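Local coordinates for uncharacterized protein YJL217W (Saccharomyces cerevisiae, PDB 3O12) that functions in galactose metabolism through the GAL83 protein and may control the level of the enolase ENO1, at residues T84-V89 with S165-W170; G109-A114 with G132-S137; I161-D166 with P171-A176. All blocks are in the same frame, centred on the assembly; numbering follows the deposited sequence. Where two conformers were deposited one is given.

From the N terminus, strand 83-91 comes first; 75 residues separate its T84-V89 from the loop S165-W170, and interaction 1 closes this span. Interaction 2 lies wholly within it, G109-A114 meeting G132-S137 with 17 residues between them. Interaction 3 is a hairpin with a seven-residue connection: it opens inside the loop of interaction 1 and ends beyond it, so the two overlap and share S165 and D166. Interactions 1 and 3 both involve one antiparallel sheet, in interaction 1 through strand 83-91 and the loop packed on it, whereas interaction 2 lies in the other. L112 and A114 pack on I161, and D135 forms a salt bridge with R174, which ties interaction 2 to interaction 3.

Interaction 1 (T84-V89 with S165-W170); sequences TAQVRV and SDKKTW. With SO4 (sulfate ion), chain B.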
loop_
_atom_site.group_PDB
_atom_site.type_symbol
_atom_site.label_atom_id
_atom_site.label_comp_id
_atom_site.label_asym_id
_atom_site.label_seq_id
_atom_site.Cartn_x
_atom_site.Cartn_y
_atom_site.Cartn_z
ATOM N N THR A 84 -0.337 -13.542 -4.874
ATOM C CA THR A 84 -0.985 -12.418 -5.534
ATOM C C THR A 84 -2.060 -11.882 -4.589
ATOM O O THR A 84 -2.862 -12.652 -4.035
ATOM C CB THR A 84 -1.622 -12.822 -6.871
ATOM O OG1 THR A 84 -0.591 -13.202 -7.790
ATOM C CG2 THR A 84 -2.406 -11.664 -7.459
ATOM N N ALA A 85 -2.058 -10.573 -4.377
ATOM C CA ALA A 85 -3.005 -9.907 -3.499
ATOM C C ALA A 85 -3.708 -8.807 -4.263
ATOM O O ALA A 85 -3.118 -8.171 -5.152
ATOM C CB ALA A 85 -2.281 -9.326 -2.275
ATOM N N GLN A 86 -4.964 -8.557 -3.922
ATOM C CA GLN A 86 -5.728 -7.513 -4.590
ATOM C C GLN A 86 -6.629 -6.823 -3.567
ATOM O O GLN A 86 -7.101 -7.464 -2.618
ATOM C CB GLN A 86 -6.540 -8.164 -5.706
ATOM C CG GLN A 86 -7.400 -7.270 -6.549
ATOM C CD GLN A 86 -8.001 -8.053 -7.702
ATOM O OE1 GLN A 86 -7.282 -8.689 -8.476
ATOM N NE2 GLN A 86 -9.324 -8.025 -7.813
ATOM N N VAL A 87 -6.875 -5.528 -3.743
ATOM C CA VAL A 87 -7.712 -4.767 -2.816
ATOM C C VAL A 87 -8.302 -3.544 -3.501
ATOM O O VAL A 87 -7.707 -2.996 -4.439
ATOM C CB VAL A 87 -6.909 -4.355 -1.543
ATOM C CG1 VAL A 87 -5.875 -3.260 -1.861
ATOM C CG2 VAL A 87 -7.827 -3.951 -0.390
ATOM N N ARG A 88 -9.479 -3.137 -3.046
ATOM C CA ARG A 88 -10.114 -1.902 -3.488
ATOM C C ARG A 88 -9.858 -0.826 -2.439
ATOM O O ARG A 88 -9.950 -1.083 -1.231
ATOM C CB ARG A 88 -11.614 -2.124 -3.663
ATOM C CG ARG A 88 -12.355 -0.953 -4.301
ATOM C CD ARG A 88 -13.832 -1.273 -4.423
ATOM N NE ARG A 88 -14.552 -0.219 -5.131
ATOM C CZ ARG A 88 -15.853 -0.277 -5.397
ATOM N NH1 ARG A 88 -16.561 -1.331 -5.015
ATOM N NH2 ARG A 88 -16.442 0.715 -6.049
ATOM N N VAL A 89 -9.547 0.378 -2.904
ATOM C CA VAL A 89 -9.138 1.481 -2.033
ATOM C C VAL A 89 -10.025 2.679 -2.319
ATOM O O VAL A 89 -10.063 3.175 -3.444
ATOM C CB VAL A 89 -7.670 1.895 -2.293
ATOM C CG1 VAL A 89 -7.223 2.953 -1.288
ATOM C CG2 VAL A 89 -6.755 0.690 -2.224
ATOM N N SER A 165 -8.964 0.870 -12.720
ATOM C CA SER A 165 -10.058 1.781 -12.414
ATOM C C SER A 165 -11.413 1.095 -12.554
ATOM O O SER A 165 -12.441 1.665 -12.189
ATOM C CB SER A 165 -10.010 2.987 -13.348
ATOM O OG SER A 165 -10.248 2.579 -14.683
ATOM N N ASP A 166 -11.418 -0.132 -13.071
ATOM C CA ASP A 166 -12.681 -0.791 -13.408
ATOM C C ASP A 166 -12.755 -2.269 -13.023
ATOM O O ASP A 166 -13.793 -2.914 -13.203
ATOM C CB ASP A 166 -13.009 -0.601 -14.897
ATOM C CG ASP A 166 -11.936 -1.163 -15.820
ATOM O OD1 ASP A 166 -12.019 -0.895 -17.040
ATOM O OD2 ASP A 166 -11.018 -1.865 -15.351
ATOM N N LYS A 167 -11.664 -2.787 -12.468
ATOM C CA LYS A 167 -11.579 -4.195 -12.087
ATOM C C LYS A 167 -11.654 -5.104 -13.316
ATOM O O LYS A 167 -11.906 -6.305 -13.192
ATOM C CB LYS A 167 -12.665 -4.562 -11.061
ATOM C CG LYS A 167 -12.180 -5.519 -9.975
ATOM C CD LYS A 167 -13.287 -5.943 -9.030
ATOM C CE LYS A 167 -12.759 -6.957 -8.022
ATOM N NZ LYS A 167 -13.830 -7.450 -7.103
ATOM N N LYS A 168 -11.432 -4.524 -14.496
ATOM C CA LYS A 168 -11.459 -5.272 -15.751
ATOM C C LYS A 168 -10.089 -5.296 -16.427
ATOM O O LYS A 168 -9.645 -6.349 -16.886
ATOM C CB LYS A 168 -12.494 -4.685 -16.722
ATOM C CG LYS A 168 -13.916 -4.603 -16.171
ATOM C CD LYS A 168 -14.464 -5.977 -15.834
ATOM C CE LYS A 168 -15.839 -5.881 -15.199
ATOM N NZ LYS A 168 -16.348 -7.234 -14.840
ATOM N N THR A 169 -9.441 -4.129 -16.495
ATOM C CA THR A 169 -8.148 -3.945 -17.141
ATOM C C THR A 169 -7.113 -3.557 -16.087
ATOM O O THR A 169 -7.386 -2.705 -15.242
ATOM C CB THR A 169 -8.233 -2.813 -18.183
ATOM O OG1 THR A 169 -9.397 -3.011 -18.999
ATOM C CG2 THR A 169 -6.998 -2.789 -19.055
ATOM N N TRP A 170 -5.934 -4.178 -16.145
ATOM C CA TRP A 170 -4.924 -4.056 -15.086
ATOM C C TRP A 170 -3.534 -3.656 -15.586
ATOM O O TRP A 170 -2.614 -4.478 -15.597
ATOM C CB TRP A 170 -4.815 -5.382 -14.328
ATOM C CG TRP A 170 -6.083 -5.810 -13.654
ATOM C CD1 TRP A 170 -7.103 -6.533 -14.202
ATOM C CD2 TRP A 170 -6.466 -5.547 -12.294
ATOM N NE1 TRP A 170 -8.097 -6.733 -13.272
ATOM C CE2 TRP A 170 -7.729 -6.135 -12.093
ATOM C CE3 TRP A 170 -5.860 -4.869 -11.227
ATOM C CZ2 TRP A 170 -8.401 -6.071 -10.870
ATOM C CZ3 TRP A 170 -6.528 -4.805 -10.016
ATOM C CH2 TRP A 170 -7.784 -5.401 -9.849
HETATM S S SO4 B . -19.998 -0.181 -5.896
HETATM O O1 SO4 B . -19.264 0.078 -7.132
HETATM O O2 SO4 B . -21.427 -0.236 -6.195
HETATM O O3 SO4 B . -19.571 -1.456 -5.326
HETATM O O4 SO4 B . -19.745 0.890 -4.933
HETATM O O HOH W 1 -11.039 -8.101 -5.544
#
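Q86 meets the indole of W170 through its side-chain amide: CD comes to 3.4 Å from CH2 of W170, at the far corner of the six-membered ring. The two side chains cross at about a right angle, and the amide and ring planes lie 35° apart, an oblique approach rather than a flat stack. With CG anti to the backbone N (chi1 -179°) and the chain extended beyond it, Q86 reaches out from its strand to the indole. Beside this, K167 brings a methylene group to the amide, its CE 3.6 Å from NE2 of Q86.

The polar link between the segments is a water, which accepts from NE2 of Q86 at 2.8 Å and weakly from NZ of K167. Both side chains have stronger partners nearby: OE1 of Q86 bonds R151, and NZ of K167 forms a salt bridge with E204.

Inside the loop, OD2 of D166 accepts from the backbone N of K168 (2.8 Å) and of T169 (3.0 Å), both from the same face of the carboxylate; the first bond makes an Asx turn. Farther along the strand, R88 grips a sulfate, probably from the crystallisation liquor: NH1 reaches O3 at 3.0 Å and NH2 reaches O1 at 3.1 Å, with the sulfur in the guanidinium plane. D147 and E204 form salt bridges with the guanidinium group of R88.

Strand 83-91 lies between strands 148-155 and 199-208, and the loop joining strands 158-164 and 172-177 folds back over this sheet, where K167 and W170 touch W149 and W170 makes a cation-pi contact with R151.

Interaction 2 (G109-A114 with G132-S137); sequences GHWLKA and GKSDWS. With EDO (1,2-ethanediol), chain G.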
loop_
_atom_site.group_PDB
_atom_site.type_symbol
_atom_site.label_atom_id
_atom_site.label_comp_id
_atom_site.label_asym_id
_atom_site.label_seq_id
_atom_site.Cartn_x
_atom_site.Cartn_y
_atom_site.Cartn_z
ATOM N N GLY A 109 13.209 -2.639 6.934
ATOM C CA GLY A 109 14.174 -2.261 5.923
ATOM C C GLY A 109 13.858 -2.751 4.521
ATOM O O GLY A 109 14.517 -2.374 3.569
ATOM N N HIS A 110 12.836 -3.591 4.390
ATOM C CA HIS A 110 12.510 -4.200 3.104
ATOM C C HIS A 110 11.004 -4.244 2.944
ATOM O O HIS A 110 10.314 -5.062 3.573
ATOM C CB HIS A 110 13.105 -5.605 3.008
ATOM C CG HIS A 110 14.575 -5.627 3.266
ATOM N ND1 HIS A 110 15.103 -5.653 4.538
ATOM C CD2 HIS A 110 15.629 -5.555 2.419
ATOM C CE1 HIS A 110 16.424 -5.627 4.461
ATOM N NE2 HIS A 110 16.766 -5.575 3.188
ATOM N N TRP A 111 10.499 -3.324 2.129
ATOM C CA TRP A 111 9.068 -3.193 1.916
ATOM C C TRP A 111 8.782 -2.422 0.645
ATOM O O TRP A 111 9.676 -1.827 0.040
ATOM C CB TRP A 111 8.382 -2.520 3.117
ATOM C CG TRP A 111 8.994 -1.221 3.633
ATOM C CD1 TRP A 111 9.773 -1.077 4.736
ATOM C CD2 TRP A 111 8.821 0.107 3.092
ATOM N NE1 TRP A 111 10.114 0.240 4.923
ATOM C CE2 TRP A 111 9.541 0.992 3.928
ATOM C CE3 TRP A 111 8.134 0.629 1.989
ATOM C CZ2 TRP A 111 9.607 2.368 3.689
ATOM C CZ3 TRP A 111 8.191 1.999 1.757
ATOM C CH2 TRP A 111 8.924 2.853 2.597
ATOM N N LEU A 112 7.530 -2.462 0.223
ATOM C CA LEU A 112 7.051 -1.684 -0.904
ATOM C C LEU A 112 5.712 -1.105 -0.525
ATOM O O LEU A 112 4.908 -1.773 0.123
ATOM C CB LEU A 112 6.889 -2.573 -2.138
ATOM C CG LEU A 112 6.223 -1.831 -3.305
ATOM C CD1 LEU A 112 7.020 -1.932 -4.609
ATOM C CD2 LEU A 112 4.770 -2.280 -3.475
ATOM N N LYS A 113 5.459 0.135 -0.910
ATOM C CA LYS A 113 4.123 0.709 -0.791
ATOM C C LYS A 113 3.721 1.250 -2.158
ATOM O O LYS A 113 4.565 1.671 -2.947
ATOM C CB LYS A 113 4.059 1.808 0.276
ATOM C CG LYS A 113 4.875 3.055 -0.019
ATOM C CD LYS A 113 4.755 4.108 1.102
ATOM C CE LYS A 113 5.599 5.324 0.752
ATOM N NZ LYS A 113 5.432 6.498 1.669
ATOM N N ALA A 114 2.432 1.227 -2.465
ATOM C CA ALA A 114 1.953 1.740 -3.745
ATOM C C ALA A 114 0.520 2.196 -3.604
ATOM O O ALA A 114 -0.238 1.632 -2.823
ATOM C CB ALA A 114 2.050 0.661 -4.818
ATOM N N GLY A 132 16.708 -1.550 1.921
ATOM C CA GLY A 132 17.701 -0.766 2.630
ATOM C C GLY A 132 17.339 0.705 2.537
ATOM O O GLY A 132 17.179 1.375 3.556
ATOM N N LYS A 133 17.213 1.198 1.307
ATOM C CA LYS A 133 16.817 2.585 1.065
ATOM C C LYS A 133 15.636 2.657 0.097
ATOM O O LYS A 133 15.409 1.733 -0.703
ATOM C CB LYS A 133 17.992 3.378 0.500
ATOM C CG LYS A 133 19.165 3.524 1.447
ATOM C CD LYS A 133 20.255 4.337 0.752
ATOM C CE LYS A 133 21.540 4.414 1.552
ATOM N NZ LYS A 133 22.602 5.083 0.742
ATOM N N SER A 134 14.891 3.762 0.166
ATOM C CA SER A 134 13.676 3.957 -0.649
ATOM C C SER A 134 13.918 4.458 -2.087
ATOM O O SER A 134 14.725 5.364 -2.317
ATOM C CB SER A 134 12.720 4.927 0.054
ATOM O OG SER A 134 12.293 4.430 1.319
ATOM N N ASP A 135 13.181 3.862 -3.029
ATOM C CA ASP A 135 13.185 4.231 -4.453
ATOM C C ASP A 135 11.753 4.538 -4.873
ATOM O O ASP A 135 10.902 3.642 -4.991
ATOM C CB ASP A 135 13.768 3.078 -5.290
ATOM C CG ASP A 135 13.694 3.323 -6.796
ATOM O OD1 ASP A 135 13.019 4.280 -7.268
ATOM O OD2 ASP A 135 14.325 2.523 -7.530
ATOM N N TRP A 136 11.492 5.818 -5.086
ATOM C CA TRP A 136 10.158 6.363 -5.275
ATOM C C TRP A 136 9.925 6.732 -6.729
ATOM O O TRP A 136 10.730 7.433 -7.334
ATOM C CB TRP A 136 10.071 7.611 -4.392
ATOM C CG TRP A 136 8.811 8.419 -4.416
ATOM C CD1 TRP A 136 7.537 7.986 -4.679
ATOM C CD2 TRP A 136 8.706 9.804 -4.084
ATOM N NE1 TRP A 136 6.649 9.034 -4.554
ATOM C CE2 TRP A 136 7.344 10.161 -4.194
ATOM C CE3 TRP A 136 9.635 10.781 -3.703
ATOM C CZ2 TRP A 136 6.894 11.456 -3.944
ATOM C CZ3 TRP A 136 9.186 12.065 -3.460
ATOM C CH2 TRP A 136 7.825 12.389 -3.578
ATOM N N SER A 137 8.824 6.255 -7.296
ATOM C CA SER A 137 8.410 6.643 -8.637
ATOM C C SER A 137 6.989 7.161 -8.588
ATOM O O SER A 137 6.172 6.663 -7.810
ATOM C CB SER A 137 8.500 5.462 -9.601
ATOM O OG SER A 137 8.283 5.894 -10.936
HETATM C C1 EDO G . 6.379 8.741 -0.900
HETATM O O1 EDO G . 4.977 8.468 -0.989
HETATM C C2 EDO G . 6.819 8.637 0.553
HETATM O O2 EDO G . 5.923 9.354 1.415
#
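G109 and G132 meet with no side chain on either, and theirs is the one hydrogen bond between the segments: N of G132 gives to O of G109 at 2.9 Å, nearly straight, with an N-H...O angle of 166°. G132 adopts a positive-phi conformation that glycine takes readily.

H110 flanks this bond: N of G132 lies 4.2 Å from CD2 of H110, oblique to the imidazole. A chi1 of -54° swings the imidazole end back toward G132, although the side chain starts out away from it, and ND1 is held by D107, which also accepts from N of G109.

The two segments are not neighbours in their sheet. Strand 122-131 runs between strands 110-119 and 134-140, antiparallel to both, so the glycines close the gap at one end of this three-strand meander while side chains reach over the middle strand. W111 is one of these. Its CG lies between the backbone N and the carbonyl carbon (chi1 50°), and the indole extends until CH2 is 3.9 Å from OG of S134, again obliquely. That hydroxyl is buried and has polar partners in the backbone N of R61 and in OG1 of T130.

Farther along, W136 meets an ethanediol, probably from the crystallisation liquor. C1 of the ethanediol sits 3.6 Å above one face of the W136 ring, offset toward its rim, while the ring's NE1 is hydrogen-bonded to S126. NZ of K113, whose place beside the ethanediol is less sure, is hydrogen-bonded to O of F59 and OE1 of Q99.

Interaction 3 (I161-D166 with P171-A176); sequences IQVSSD and PLVRLA
I161 has both backbone polar atoms engaged by the facing strand. Its N donates to O of R174 at 2.9 Å, while its O accepts from N of V173 at 2.8 Å and more weakly from N of R174 at 3.3 Å. Two consecutive donors on one acceptor, with V173 and R174 both facing I161, make a classic beta bulge in the hairpin of strands 158-164 and 172-177; the latter is an outermost strand of its sheet. Past the bulge, N of V163 donates to O of P171 at 3.1 Å, and CA of Q162 adds a CA-H...O contact to that same oxygen. O of V163 faces the proline nitrogen, which has no hydrogen to offer. At the turn, OG of S164 accepts from N of D166 at 3.2 Å, an ST turn; OG also accepts from N of K167 and pairs with the carbonyl O of T169.

Apolar contacts accompany these bonds. CG1 of V163 meets CG2 of V173 at 3.6 Å, the two side chains crossing at about a right angle, and CG2 of I161 rests on CB of V173. R174 runs beside I161 before its guanidinium leads off to S127 and D135 in the other sheet.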
loop_
_atom_site.group_PDB
_atom_site.type_symbol
_atom_site.label_atom_id
_atom_site.label_comp_id
_atom_site.label_asym_id
_atom_site.label_seq_id
_atom_site.Cartn_x
_atom_site.Cartn_y
_atom_site.Cartn_z
ATOM N N ILE A 161 3.385 -4.754 -9.682
ATOM C CA ILE A 161 2.223 -3.988 -9.239
ATOM C C ILE A 161 1.385 -3.605 -10.434
ATOM O O ILE A 161 1.918 -3.090 -11.424
ATOM C CB ILE A 161 2.646 -2.648 -8.617
ATOM C CG1 ILE A 161 3.657 -2.852 -7.503
ATOM C CG2 ILE A 161 1.420 -1.887 -8.110
ATOM C CD1 ILE A 161 4.191 -1.549 -6.960
ATOM N N GLN A 162 0.076 -3.832 -10.346
ATOM C CA GLN A 162 -0.872 -3.387 -11.356
ATOM C C GLN A 162 -1.960 -2.556 -10.687
ATOM O O GLN A 162 -2.249 -2.724 -9.489
ATOM C CB GLN A 162 -1.510 -4.585 -12.056
ATOM C CG GLN A 162 -0.530 -5.457 -12.820
ATOM C CD GLN A 162 -1.143 -6.779 -13.225
ATOM O OE1 GLN A 162 -1.839 -6.878 -14.241
ATOM N NE2 GLN A 162 -0.892 -7.806 -12.433
ATOM N N VAL A 163 -2.572 -1.662 -11.457
ATOM C CA VAL A 163 -3.641 -0.814 -10.950
ATOM C C VAL A 163 -4.847 -0.958 -11.867
ATOM O O VAL A 163 -4.698 -1.307 -13.039
ATOM C CB VAL A 163 -3.178 0.664 -10.870
ATOM C CG1 VAL A 163 -2.885 1.218 -12.270
ATOM C CG2 VAL A 163 -4.204 1.530 -10.177
ATOM N N SER A 164 -6.040 -0.703 -11.344
ATOM C CA SER A 164 -7.229 -0.742 -12.190
ATOM C C SER A 164 -8.280 0.264 -11.749
ATOM O O SER A 164 -8.468 0.495 -10.558
ATOM C CB SER A 164 -7.826 -2.150 -12.192
ATOM O OG SER A 164 -8.966 -2.208 -13.041
ATOM N N SER A 165 -8.964 0.870 -12.720
ATOM C CA SER A 165 -10.058 1.781 -12.414
ATOM C C SER A 165 -11.413 1.095 -12.554
ATOM O O SER A 165 -12.441 1.665 -12.189
ATOM C CB SER A 165 -10.010 2.987 -13.348
ATOM O OG SER A 165 -10.248 2.579 -14.683
ATOM N N ASP A 166 -11.418 -0.132 -13.071
ATOM C CA ASP A 166 -12.681 -0.791 -13.408
ATOM C C ASP A 166 -12.755 -2.269 -13.023
ATOM O O ASP A 166 -13.793 -2.914 -13.203
ATOM C CB ASP A 166 -13.009 -0.601 -14.897
ATOM C CG ASP A 166 -11.936 -1.163 -15.820
ATOM O OD1 ASP A 166 -12.019 -0.895 -17.040
ATOM O OD2 ASP A 166 -11.018 -1.865 -15.351
ATOM N N PRO A 171 -3.363 -2.384 -15.980
ATOM C CA PRO A 171 -2.056 -1.906 -16.444
ATOM C C PRO A 171 -0.951 -2.061 -15.399
ATOM O O PRO A 171 -1.178 -1.926 -14.190
ATOM C CB PRO A 171 -2.297 -0.419 -16.736
ATOM C CG PRO A 171 -3.604 -0.086 -16.126
ATOM C CD PRO A 171 -4.404 -1.350 -16.091
ATOM N N LEU A 172 0.254 -2.336 -15.887
ATOM C CA LEU A 172 1.440 -2.427 -15.049
ATOM C C LEU A 172 1.848 -1.065 -14.514
ATOM O O LEU A 172 1.820 -0.056 -15.245
ATOM C CB LEU A 172 2.598 -3.017 -15.851
ATOM C CG LEU A 172 3.923 -3.130 -15.096
ATOM C CD1 LEU A 172 3.884 -4.339 -14.179
ATOM C CD2 LEU A 172 5.114 -3.213 -16.063
ATOM N N VAL A 173 2.248 -1.042 -13.253
ATOM C CA VAL A 173 2.732 0.154 -12.571
ATOM C C VAL A 173 4.234 -0.008 -12.322
ATOM O O VAL A 173 5.027 0.921 -12.525
ATOM C CB VAL A 173 2.012 0.324 -11.200
ATOM C CG1 VAL A 173 2.635 1.447 -10.372
ATOM C CG2 VAL A 173 0.530 0.562 -11.394
ATOM N N ARG A 174 4.634 -1.192 -11.883
ATOM C CA ARG A 174 6.020 -1.431 -11.514
ATOM C C ARG A 174 6.390 -2.899 -11.564
ATOM O O ARG A 174 5.581 -3.764 -11.221
ATOM C CB ARG A 174 6.297 -0.866 -10.130
ATOM C CG ARG A 174 7.779 -0.761 -9.812
ATOM C CD ARG A 174 8.006 0.324 -8.809
ATOM N NE ARG A 174 9.417 0.521 -8.488
ATOM C CZ ARG A 174 9.831 1.463 -7.654
ATOM N NH1 ARG A 174 8.936 2.269 -7.094
ATOM N NH2 ARG A 174 11.118 1.598 -7.380
ATOM N N LEU A 175 7.617 -3.176 -11.982
ATOM C CA LEU A 175 8.149 -4.532 -12.065
ATOM C C LEU A 175 9.590 -4.460 -11.590
ATOM O O LEU A 175 10.424 -3.786 -12.211
ATOM C CB LEU A 175 8.087 -5.042 -13.506
ATOM C CG LEU A 175 8.678 -6.422 -13.832
ATOM C CD1 LEU A 175 7.817 -7.524 -13.265
ATOM C CD2 LEU A 175 8.840 -6.595 -15.335
ATOM N N ALA A 176 9.894 -5.137 -10.492
ATOM C CA ALA A 176 11.181 -4.933 -9.839
ATOM C C ALA A 176 11.647 -6.134 -9.058
ATOM O O ALA A 176 10.837 -6.957 -8.653
ATOM C CB ALA A 176 11.077 -3.754 -8.899
#